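Local coordinates for protein multicopper oxidase type 1 (Nitrosomonas europaea, PDB 3G5W) that binds copper at a mononuclear site and at oxygen-bridged clusters and, as a two-domain multicopper oxidase of the laccase type, probably catalyses oxidation reactions, at residues 9-14 / 50-55; 34-39 / 305-310; 138-143 / 295-300. One frame throughout, in Å; residues are numbered along the deposited sequence.

Contact 1 (9-14 / 50-55)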
loop_
_atom_site.group_PDB
_atom_site.type_symbol
_atom_site.label_atom_id
_atom_site.label_comp_id
_atom_site.label_asym_id
_atom_site.label_seq_id
_atom_site.Cartn_x
_atom_site.Cartn_y
_atom_site.Cartn_z
ATOM N N ILE A 9 -26.880 -15.950 11.303
ATOM C CA ILE A 9 -26.520 -14.548 11.098
ATOM C C ILE A 9 -27.549 -13.731 11.874
ATOM O O ILE A 9 -28.740 -13.827 11.599
ATOM C CB ILE A 9 -26.544 -14.147 9.596
ATOM C CG1 ILE A 9 -25.883 -15.229 8.727
ATOM C CG2 ILE A 9 -25.906 -12.773 9.401
ATOM C CD1 ILE A 9 -26.007 -15.006 7.223
ATOM N N GLU A 10 -27.093 -12.945 12.846
ATOM C CA GLU A 10 -28.000 -12.235 13.750
ATOM C C GLU A 10 -27.706 -10.743 13.819
ATOM O O GLU A 10 -26.542 -10.335 13.825
ATOM C CB GLU A 10 -27.912 -12.830 15.166
ATOM C CG GLU A 10 -28.237 -14.319 15.256
ATOM C CD GLU A 10 -27.825 -14.948 16.587
ATOM O OE1 GLU A 10 -27.717 -16.190 16.636
ATOM O OE2 GLU A 10 -27.600 -14.217 17.580
ATOM N N ASP A 11 -28.763 -9.931 13.882
ATOM C CA ASP A 11 -28.631 -8.504 14.189
ATOM C C ASP A 11 -28.101 -8.370 15.615
ATOM O O ASP A 11 -28.726 -8.851 16.573
ATOM C CB ASP A 11 -29.978 -7.791 14.049
ATOM C CG ASP A 11 -30.426 -7.670 12.606
ATOM O OD1 ASP A 11 -31.381 -8.381 12.225
ATOM O OD2 ASP A 11 -29.824 -6.872 11.845
ATOM N N THR A 12 -26.948 -7.719 15.744
ATOM C CA THR A 12 -26.158 -7.747 16.973
ATOM C C THR A 12 -25.507 -6.397 17.268
ATOM O O THR A 12 -24.946 -5.765 16.378
ATOM C CB THR A 12 -25.059 -8.837 16.867
ATOM O OG1 THR A 12 -25.673 -10.113 16.626
ATOM C CG2 THR A 12 -24.227 -8.921 18.135
ATOM N N ARG A 13 -25.585 -5.966 18.523
ATOM C CA ARG A 13 -24.921 -4.740 18.959
ATOM C C ARG A 13 -23.560 -5.079 19.565
ATOM O O ARG A 13 -23.466 -5.925 20.448
ATOM C CB ARG A 13 -25.790 -3.988 19.972
ATOM C CG ARG A 13 -25.207 -2.666 20.447
ATOM C CD ARG A 13 -26.264 -1.763 21.103
ATOM N NE ARG A 13 -27.540 -1.722 20.371
ATOM C CZ ARG A 13 -27.749 -1.092 19.211
ATOM N NH1 ARG A 13 -26.766 -0.447 18.596
ATOM N NH2 ARG A 13 -28.953 -1.124 18.653
ATOM N N ILE A 14 -22.512 -4.431 19.064
ATOM C CA ILE A 14 -21.171 -4.536 19.657
ATOM C C ILE A 14 -20.685 -3.145 20.058
ATOM O O ILE A 14 -21.236 -2.139 19.612
ATOM C CB ILE A 14 -20.136 -5.230 18.712
ATOM C CG1 ILE A 14 -19.831 -4.375 17.469
ATOM C CG2 ILE A 14 -20.590 -6.654 18.337
ATOM C CD1 ILE A 14 -18.606 -4.855 16.659
ATOM N N ASN A 50 -29.914 -17.488 7.890
ATOM C CA ASN A 50 -30.002 -16.032 7.900
ATOM C C ASN A 50 -31.156 -15.541 8.769
ATOM O O ASN A 50 -32.319 -15.634 8.374
ATOM C CB ASN A 50 -30.139 -15.517 6.464
ATOM C CG ASN A 50 -30.150 -13.995 6.365
ATOM O OD1 ASN A 50 -30.197 -13.449 5.262
ATOM N ND2 ASN A 50 -30.112 -13.308 7.497
ATOM N N MET A 51 -30.831 -15.002 9.942
ATOM C CA MET A 51 -31.851 -14.520 10.873
ATOM C C MET A 51 -31.975 -12.993 10.895
ATOM O O MET A 51 -32.536 -12.415 11.833
ATOM C CB MET A 51 -31.605 -15.086 12.275
ATOM C CG MET A 51 -31.603 -16.610 12.333
ATOM S SD MET A 51 -33.255 -17.352 12.343
ATOM C CE MET A 51 -33.721 -17.421 10.619
ATOM N N THR A 52 -31.455 -12.348 9.852
ATOM C CA THR A 52 -31.576 -10.901 9.691
ATOM C C THR A 52 -32.645 -10.595 8.641
ATOM O O THR A 52 -33.349 -11.502 8.193
ATOM C CB THR A 52 -30.241 -10.252 9.266
ATOM O OG1 THR A 52 -29.980 -10.557 7.891
ATOM C CG2 THR A 52 -29.081 -10.750 10.137
ATOM N N THR A 53 -32.747 -9.329 8.240
ATOM C CA THR A 53 -33.750 -8.905 7.262
ATOM C C THR A 53 -33.131 -8.509 5.917
ATOM O O THR A 53 -33.811 -7.974 5.039
ATOM C CB THR A 53 -34.622 -7.761 7.818
ATOM O OG1 THR A 53 -33.795 -6.633 8.124
ATOM C CG2 THR A 53 -35.352 -8.214 9.094
ATOM N N LEU A 54 -31.839 -8.791 5.764
ATOM C CA LEU A 54 -31.122 -8.538 4.512
ATOM C C LEU A 54 -30.482 -9.833 4.001
ATOM O O LEU A 54 -30.251 -10.758 4.789
ATOM C CB LEU A 54 -30.068 -7.433 4.700
ATOM C CG LEU A 54 -30.575 -6.032 5.085
ATOM C CD1 LEU A 54 -29.420 -5.144 5.525
ATOM C CD2 LEU A 54 -31.362 -5.367 3.948
ATOM N N PRO A 55 -30.208 -9.916 2.681
ATOM C CA PRO A 55 -29.559 -11.113 2.145
ATOM C C PRO A 55 -28.054 -11.120 2.418
ATOM O O PRO A 55 -27.435 -10.055 2.529
ATOM C CB PRO A 55 -29.837 -11.024 0.647
ATOM C CG PRO A 55 -29.942 -9.563 0.378
ATOM C CD PRO A 55 -30.491 -8.923 1.627
HETATM O O HOH W 1 -31.462 -11.343 13.947
HETATM O O HOH W 2 -30.656 -6.855 9.287
#
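Ile-9 and Asn-50 form a parallel beta bridge, their CA atoms 5.0 Å apart, at the point where the chain of 50-55 is about to leave its strand. The one direct hydrogen bond between the segments runs from Met-51 N to Ile-9 O, 2.9 Å long; the donor lies in the carbonyl plane, but the N-H points off the line to the oxygen, at 136°. Beyond this pair the backbones separate, and water takes over. One water accepts from Asp-11 N and donates to Met-51 O at 2.6 Å, continuing the pairing through a bridge. A second donates to Asp-11 OD2 at 2.7 Å and receives a weak bond from Thr-53 N, so that the carboxylate reaches the departing loop indirectly.

Van der Waals packing centres on Thr-52. Its CG2 methyl meets the Ile-9 CG2 methyl at 3.8 Å. Two oxygens also press on this residue: CG2 lies 3.4 Å from Ile-9 O, the same oxygen that accepts from Met-51 N, and Asp-11 OD1 rests 3.6 Å from Thr-52 CA. With OG1 between the backbone N and the carbonyl carbon (chi1 74°), Thr-52 turns its methyl to the strand while its hydroxyl is hydrogen-bonded to NE2 of His-56, a ligand of the mononuclear copper. Thr-52 is thus a second-shell residue, and Ile-9 is another, since its side chain touches both His-56 and the copper ligand Met-117.

Strand 2-15 is paired in parallel with strand 43-50, which leads into the loop 50-55, and in antiparallel fashion with strands 20-27 and 316-317. The side chains of Asp-11 and Leu-54 both lean on Phe-25 of strand 20-27, while the loop runs on towards strand 59-61.

Contact 2 (34-39 / 305-310)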
loop_
_atom_site.group_PDB
_atom_site.type_symbol
_atom_site.label_atom_id
_atom_site.label_comp_id
_atom_site.label_asym_id
_atom_site.label_seq_id
_atom_site.Cartn_x
_atom_site.Cartn_y
_atom_site.Cartn_z
ATOM N N PRO A 34 -17.094 -16.915 14.765
ATOM C CA PRO A 34 -16.447 -18.099 15.347
ATOM C C PRO A 34 -15.187 -18.573 14.613
ATOM O O PRO A 34 -15.136 -18.576 13.379
ATOM C CB PRO A 34 -17.552 -19.160 15.280
ATOM C CG PRO A 34 -18.823 -18.346 15.401
ATOM C CD PRO A 34 -18.541 -17.134 14.560
ATOM N N LEU A 35 -14.175 -18.952 15.389
ATOM C CA LEU A 35 -12.979 -19.547 14.835
ATOM C C LEU A 35 -13.316 -20.907 14.256
ATOM O O LEU A 35 -13.885 -21.762 14.945
ATOM C CB LEU A 35 -11.899 -19.699 15.916
ATOM C CG LEU A 35 -10.709 -20.607 15.587
ATOM C CD1 LEU A 35 -9.820 -19.976 14.488
ATOM C CD2 LEU A 35 -9.915 -20.903 16.851
ATOM N N ILE A 36 -12.987 -21.093 12.983
ATOM C CA ILE A 36 -13.043 -22.409 12.365
ATOM C C ILE A 36 -11.613 -22.913 12.229
ATOM O O ILE A 36 -10.792 -22.332 11.508
ATOM C CB ILE A 36 -13.780 -22.408 10.991
ATOM C CG1 ILE A 36 -15.220 -21.897 11.150
ATOM C CG2 ILE A 36 -13.776 -23.812 10.394
ATOM C CD1 ILE A 36 -15.991 -21.770 9.837
ATOM N N HIS A 37 -11.324 -23.994 12.946
ATOM C CA HIS A 37 -9.980 -24.517 13.049
ATOM C C HIS A 37 -9.998 -25.999 12.682
ATOM O O HIS A 37 -10.502 -26.843 13.442
ATOM C CB HIS A 37 -9.457 -24.280 14.466
ATOM C CG HIS A 37 -8.002 -24.587 14.643
ATOM N ND1 HIS A 37 -7.107 -24.604 13.593
ATOM C CD2 HIS A 37 -7.282 -24.859 15.755
ATOM C CE1 HIS A 37 -5.901 -24.883 14.054
ATOM N NE2 HIS A 37 -5.980 -25.046 15.362
ATOM N N VAL A 38 -9.466 -26.289 11.499
ATOM C CA VAL A 38 -9.560 -27.602 10.873
ATOM C C VAL A 38 -8.220 -28.055 10.292
ATOM O O VAL A 38 -7.290 -27.254 10.148
ATOM C CB VAL A 38 -10.661 -27.638 9.749
ATOM C CG1 VAL A 38 -12.048 -27.374 10.331
ATOM C CG2 VAL A 38 -10.353 -26.649 8.624
ATOM N N MET A 39 -8.126 -29.341 9.966
ATOM C CA MET A 39 -6.934 -29.895 9.337
ATOM C C MET A 39 -7.046 -29.815 7.813
ATOM O O MET A 39 -8.128 -30.001 7.255
ATOM C CB MET A 39 -6.729 -31.350 9.778
ATOM C CG MET A 39 -5.465 -32.024 9.236
ATOM S SD MET A 39 -3.925 -31.265 9.797
ATOM C CE MET A 39 -4.099 -31.413 11.575
ATOM N N LEU A 305 -9.646 -29.497 17.352
ATOM C CA LEU A 305 -10.087 -28.901 16.094
ATOM C C LEU A 305 -11.611 -28.857 15.996
ATOM O O LEU A 305 -12.306 -29.694 16.587
ATOM C CB LEU A 305 -9.502 -29.666 14.904
ATOM C CG LEU A 305 -7.984 -29.651 14.692
ATOM C CD1 LEU A 305 -7.599 -30.599 13.560
ATOM C CD2 LEU A 305 -7.461 -28.245 14.407
ATOM N N GLY A 306 -12.120 -27.870 15.264
ATOM C CA GLY A 306 -13.556 -27.681 15.100
ATOM C C GLY A 306 -13.902 -26.204 15.076
ATOM O O GLY A 306 -13.051 -25.375 14.757
ATOM N N MET A 307 -15.147 -25.876 15.408
ATOM C CA MET A 307 -15.578 -24.481 15.475
ATOM C C MET A 307 -15.638 -24.009 16.917
ATOM O O MET A 307 -16.163 -24.710 17.785
ATOM C CB MET A 307 -16.943 -24.290 14.803
ATOM C CG MET A 307 -17.400 -22.827 14.752
ATOM S SD MET A 307 -18.949 -22.548 13.850
ATOM C CE MET A 307 -20.105 -23.031 15.113
ATOM N N HIS A 308 -15.117 -22.816 17.173
ATOM C CA HIS A 308 -15.097 -22.277 18.529
ATOM C C HIS A 308 -15.818 -20.938 18.616
ATOM O O HIS A 308 -15.360 -19.937 18.055
ATOM C CB HIS A 308 -13.654 -22.170 19.052
ATOM C CG HIS A 308 -12.936 -23.483 19.079
ATOM N ND1 HIS A 308 -13.099 -24.397 20.098
ATOM C CD2 HIS A 308 -12.087 -24.055 18.193
ATOM C CE1 HIS A 308 -12.367 -25.467 19.848
ATOM N NE2 HIS A 308 -11.744 -25.286 18.697
ATOM N N ASN A 309 -16.960 -20.938 19.307
ATOM C CA ASN A 309 -17.635 -19.694 19.668
ATOM C C ASN A 309 -16.947 -19.112 20.885
ATOM O O ASN A 309 -16.264 -19.832 21.612
ATOM C CB ASN A 309 -19.107 -19.940 19.999
ATOM C CG ASN A 309 -19.867 -20.546 18.849
ATOM O OD1 ASN A 309 -19.718 -20.131 17.701
ATOM N ND2 ASN A 309 -20.685 -21.544 19.149
ATOM N N SER A 310 -17.127 -17.818 21.121
ATOM C CA SER A 310 -16.544 -17.198 22.302
ATOM C C SER A 310 -17.404 -16.092 22.867
ATOM O O SER A 310 -17.828 -15.205 22.131
ATOM C CB SER A 310 -15.162 -16.630 22.001
ATOM O OG SER A 310 -14.673 -15.942 23.149
#
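Leu-305 lays its CD2 methyl squarely on the imidazole of His-37, 3.5 Å from the ring centroid and only 3° off the normal, in a CH-pi contact. A first torsion of -171° swings the imidazole away from the His-37 backbone N and under the leucine methyl, and the ring's rotation is fixed from elsewhere by a hydrogen bond between ND1 and Ile-122 O. Around this pair the packing is close. Gly-306 N donates to His-37 O at 2.6 Å and Gly-306 O accepts from His-37 N, a hydrogen-bonded antiparallel pair; at the backbone angles of Gly-306 a side chain would collide with the preceding carbonyl oxygen. The next hydrogen-bonded pair, Leu-35 with His-308, is uneven: His-308 N meets Leu-35 O at 2.8 Å and 164°, whereas the return bond from Leu-35 N is weak.

Strand 306-308 is in this way added, antiparallel, to strand 35-39 as an outermost strand of a sheet of the first cupredoxin domain, although the chain comes back to it only after building the second. Met-307 turns to the face opposite Leu-35, His-37 and His-308, the one it shares with Ile-36, and its CG packs on Pro-34 CB at 3.7 Å.

The ends are more open to solvent. Leu-305 CD1 touches Met-39 CB at 4.0 Å, both residues being partly exposed. At the other end exposed Asn-309 has its backbone O hydrogen-bonded to a glycerol, probably from the crystallisation liquor; its OD1, hydrogen-bonded to Asn-28 ND2, makes one close approach, 3.0 Å to Pro-34 CG.

Contact 3 (138-143 / 295-300)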
loop_
_atom_site.group_PDB
_atom_site.type_symbol
_atom_site.label_atom_id
_atom_site.label_comp_id
_atom_site.label_asym_id
_atom_site.label_seq_id
_atom_site.Cartn_x
_atom_site.Cartn_y
_atom_site.Cartn_z
ATOM N N ASP A 138 0.043 -18.807 19.371
ATOM C CA ASP A 138 -0.523 -18.459 18.074
ATOM C C ASP A 138 -1.653 -17.440 18.294
ATOM O O ASP A 138 -2.536 -17.673 19.115
ATOM C CB ASP A 138 -1.059 -19.742 17.430
ATOM C CG ASP A 138 -1.030 -19.717 15.912
ATOM O OD1 ASP A 138 -1.016 -18.624 15.315
ATOM O OD2 ASP A 138 -1.038 -20.810 15.306
ATOM N N TYR A 139 -1.602 -16.325 17.568
ATOM C CA TYR A 139 -2.522 -15.188 17.744
ATOM C C TYR A 139 -3.167 -14.748 16.424
ATOM O O TYR A 139 -2.485 -14.645 15.406
ATOM C CB TYR A 139 -1.767 -13.982 18.321
ATOM C CG TYR A 139 -1.283 -14.167 19.737
ATOM C CD1 TYR A 139 -1.972 -13.598 20.804
ATOM C CD2 TYR A 139 -0.134 -14.916 20.009
ATOM C CE1 TYR A 139 -1.537 -13.770 22.116
ATOM C CE2 TYR A 139 0.314 -15.092 21.313
ATOM C CZ TYR A 139 -0.392 -14.532 22.359
ATOM O OH TYR A 139 0.051 -14.705 23.649
ATOM N N ILE A 140 -4.464 -14.450 16.463
ATOM C CA ILE A 140 -5.184 -13.958 15.288
ATOM C C ILE A 140 -5.523 -12.490 15.526
ATOM O O ILE A 140 -6.151 -12.161 16.536
ATOM C CB ILE A 140 -6.482 -14.775 15.029
ATOM C CG1 ILE A 140 -6.133 -16.231 14.686
ATOM C CG2 ILE A 140 -7.334 -14.123 13.919
ATOM C CD1 ILE A 140 -7.310 -17.184 14.723
ATOM N N LEU A 141 -5.059 -11.614 14.632
ATOM C CA LEU A 141 -5.406 -10.185 14.687
ATOM C C LEU A 141 -6.098 -9.759 13.394
ATOM O O LEU A 141 -5.457 -9.641 12.340
ATOM C CB LEU A 141 -4.182 -9.278 14.910
ATOM C CG LEU A 141 -2.919 -9.494 15.764
ATOM C CD1 LEU A 141 -2.561 -8.187 16.477
ATOM C CD2 LEU A 141 -2.937 -10.653 16.740
ATOM N N MET A 142 -7.402 -9.515 13.489
ATOM C CA MET A 142 -8.189 -9.069 12.343
ATOM C C MET A 142 -8.366 -7.554 12.395
ATOM O O MET A 142 -8.890 -7.020 13.369
ATOM C CB MET A 142 -9.545 -9.787 12.309
ATOM C CG MET A 142 -9.406 -11.323 12.319
ATOM S SD MET A 142 -10.932 -12.233 12.000
ATOM C CE MET A 142 -11.076 -12.007 10.229
ATOM N N LEU A 143 -7.916 -6.877 11.342
ATOM C CA LEU A 143 -7.852 -5.417 11.318
ATOM C C LEU A 143 -9.021 -4.847 10.534
ATOM O O LEU A 143 -9.257 -5.250 9.394
ATOM C CB LEU A 143 -6.531 -4.961 10.679
ATOM C CG LEU A 143 -5.266 -5.654 11.206
ATOM C CD1 LEU A 143 -4.048 -5.313 10.347
ATOM C CD2 LEU A 143 -5.026 -5.302 12.679
ATOM N N PHE A 295 -8.755 -13.291 23.576
ATOM C CA PHE A 295 -9.103 -12.133 22.748
ATOM C C PHE A 295 -8.480 -12.199 21.339
ATOM O O PHE A 295 -8.940 -11.521 20.407
ATOM C CB PHE A 295 -8.728 -10.817 23.447
ATOM C CG PHE A 295 -9.021 -9.595 22.616
ATOM C CD1 PHE A 295 -7.994 -8.943 21.922
ATOM C CD2 PHE A 295 -10.323 -9.121 22.488
ATOM C CE1 PHE A 295 -8.257 -7.830 21.131
ATOM C CE2 PHE A 295 -10.601 -8.009 21.697
ATOM C CZ PHE A 295 -9.563 -7.362 21.011
ATOM N N TYR A 296 -7.434 -13.012 21.192
ATOM C CA TYR A 296 -6.832 -13.270 19.876
ATOM C C TYR A 296 -7.041 -14.730 19.483
ATOM O O TYR A 296 -6.341 -15.260 18.619
ATOM C CB TYR A 296 -5.335 -12.893 19.867
ATOM C CG TYR A 296 -5.091 -11.466 20.295
ATOM C CD1 TYR A 296 -5.294 -10.410 19.405
ATOM C CD2 TYR A 296 -4.677 -11.164 21.592
ATOM C CE1 TYR A 296 -5.096 -9.092 19.791
ATOM C CE2 TYR A 296 -4.478 -9.846 21.991
ATOM C CZ TYR A 296 -4.689 -8.818 21.080
ATOM O OH TYR A 296 -4.501 -7.515 21.448
ATOM N N TYR A 297 -8.030 -15.370 20.114
ATOM C CA TYR A 297 -8.304 -16.795 19.929
ATOM C C TYR A 297 -7.100 -17.658 20.308
ATOM O O TYR A 297 -6.998 -18.803 19.873
ATOM C CB TYR A 297 -8.730 -17.110 18.484
ATOM C CG TYR A 297 -10.198 -16.908 18.179
ATOM C CD1 TYR A 297 -11.189 -17.507 18.967
ATOM C CD2 TYR A 297 -10.596 -16.146 17.093
ATOM C CE1 TYR A 297 -12.546 -17.335 18.675
ATOM C CE2 TYR A 297 -11.953 -15.963 16.787
ATOM C CZ TYR A 297 -12.917 -16.562 17.586
ATOM O OH TYR A 297 -14.254 -16.383 17.298
ATOM N N GLU A 298 -6.201 -17.115 21.128
ATOM C CA GLU A 298 -4.966 -17.818 21.473
ATOM C C GLU A 298 -5.213 -19.044 22.362
ATOM O O GLU A 298 -4.427 -19.993 22.338
ATOM C CB GLU A 298 -3.933 -16.860 22.098
ATOM C CG GLU A 298 -4.141 -16.532 23.571
ATOM C CD GLU A 298 -5.146 -15.406 23.829
ATOM O OE1 GLU A 298 -5.338 -15.072 25.017
ATOM O OE2 GLU A 298 -5.737 -14.854 22.869
ATOM N N GLU A 299 -6.295 -19.023 23.143
ATOM C CA GLU A 299 -6.670 -20.197 23.945
ATOM C C GLU A 299 -7.484 -21.206 23.129
ATOM O O GLU A 299 -7.263 -22.414 23.238
ATOM C CB GLU A 299 -7.416 -19.800 25.222
ATOM C CG GLU A 299 -6.624 -18.879 26.177
ATOM C CD GLU A 299 -5.293 -19.486 26.625
ATOM O OE1 GLU A 299 -4.262 -18.774 26.571
ATOM O OE2 GLU A 299 -5.271 -20.670 27.023
ATOM N N SER A 300 -8.417 -20.717 22.307
ATOM C CA SER A 300 -9.229 -21.611 21.472
ATOM C C SER A 300 -8.401 -22.384 20.442
ATOM O O SER A 300 -8.714 -23.540 20.140
ATOM C CB SER A 300 -10.376 -20.860 20.782
ATOM O OG SER A 300 -11.361 -20.442 21.717
HETATM O O HOH W 3 -2.353 -20.183 20.679
#
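The ring of Tyr-139 carries Glu-298 CB over one face, 4.1 Å from its centroid and displaced towards the rim, and meets Tyr-296 at its edge, where CD1 touches Tyr-296 CB at 3.6 Å. The two tyrosine rings are oblique to each other, their planes at 60°. Phe-295 CD1 lies over one face of the Tyr-296 ring, Ile-140 O sits at its edge, close to its plane, and Leu-141 CD2 approaches Tyr-296 CD1 at a slant, 3.6 Å away. With an alanine in place of Tyr-296, a gap is likely to open between Tyr-139, Leu-141 and Phe-295, and Gln-178 O would probably lose the hydroxyl that now bonds to it.

The backbones meet through one direct hydrogen bond, Ile-140 N to Tyr-296 O at 3.0 Å, with the donor on a lone pair of the carbonyl. A water linking Asp-138 N to Glu-298 O, and a CA-H...O contact of 3.4 Å from Glu-298 CA to Asp-138 O, extend the join. The Glu-298 side chain folds back, bent at chi2 (-84°), and its OE2 accepts from Tyr-296 N at 3.0 Å, while OE1 takes the backbone N of Asp-294. Two N-H groups therefore grip this buried carboxylate, which would probably stabilise its negative charge and ties Glu-298 back to the backbone at Asp-294 and Tyr-296.

Ile-140 points to the other side of its strand and brings CD1 to Tyr-297 CB at 4.0 Å. Both side chains also touch Pro-120 of strand 118-124, so the loop 295-300 is wedged where the two cupredoxin domains meet. Within its sheet, strand 137-146 runs between strands 166-169 and 187-194; on the face of Tyr-139, Leu-141 packs on Ile-169 and Leu-192.

In the fold
From the N terminus, segment 9-14 of strand 2-15 is met by 50-55, so contact 1 closes a short loop within the first domain, beside the mononuclear copper site. Before that loop is complete, 34-39 opens contact 2, which therefore crosses contact 1 and is closed only by 305-310, after the whole second domain. Contact 3, between 138-143 and 295-300, is nested inside that long loop. Contacts 2 and 3 touch, with centres about 12 Å apart: Tyr-297 OH packs against Leu-35, and Leu-35 CD1 against Ile-140 CD1. The returning chain thus lies first against a second-domain strand and then joins a first-domain sheet, tying the domains together.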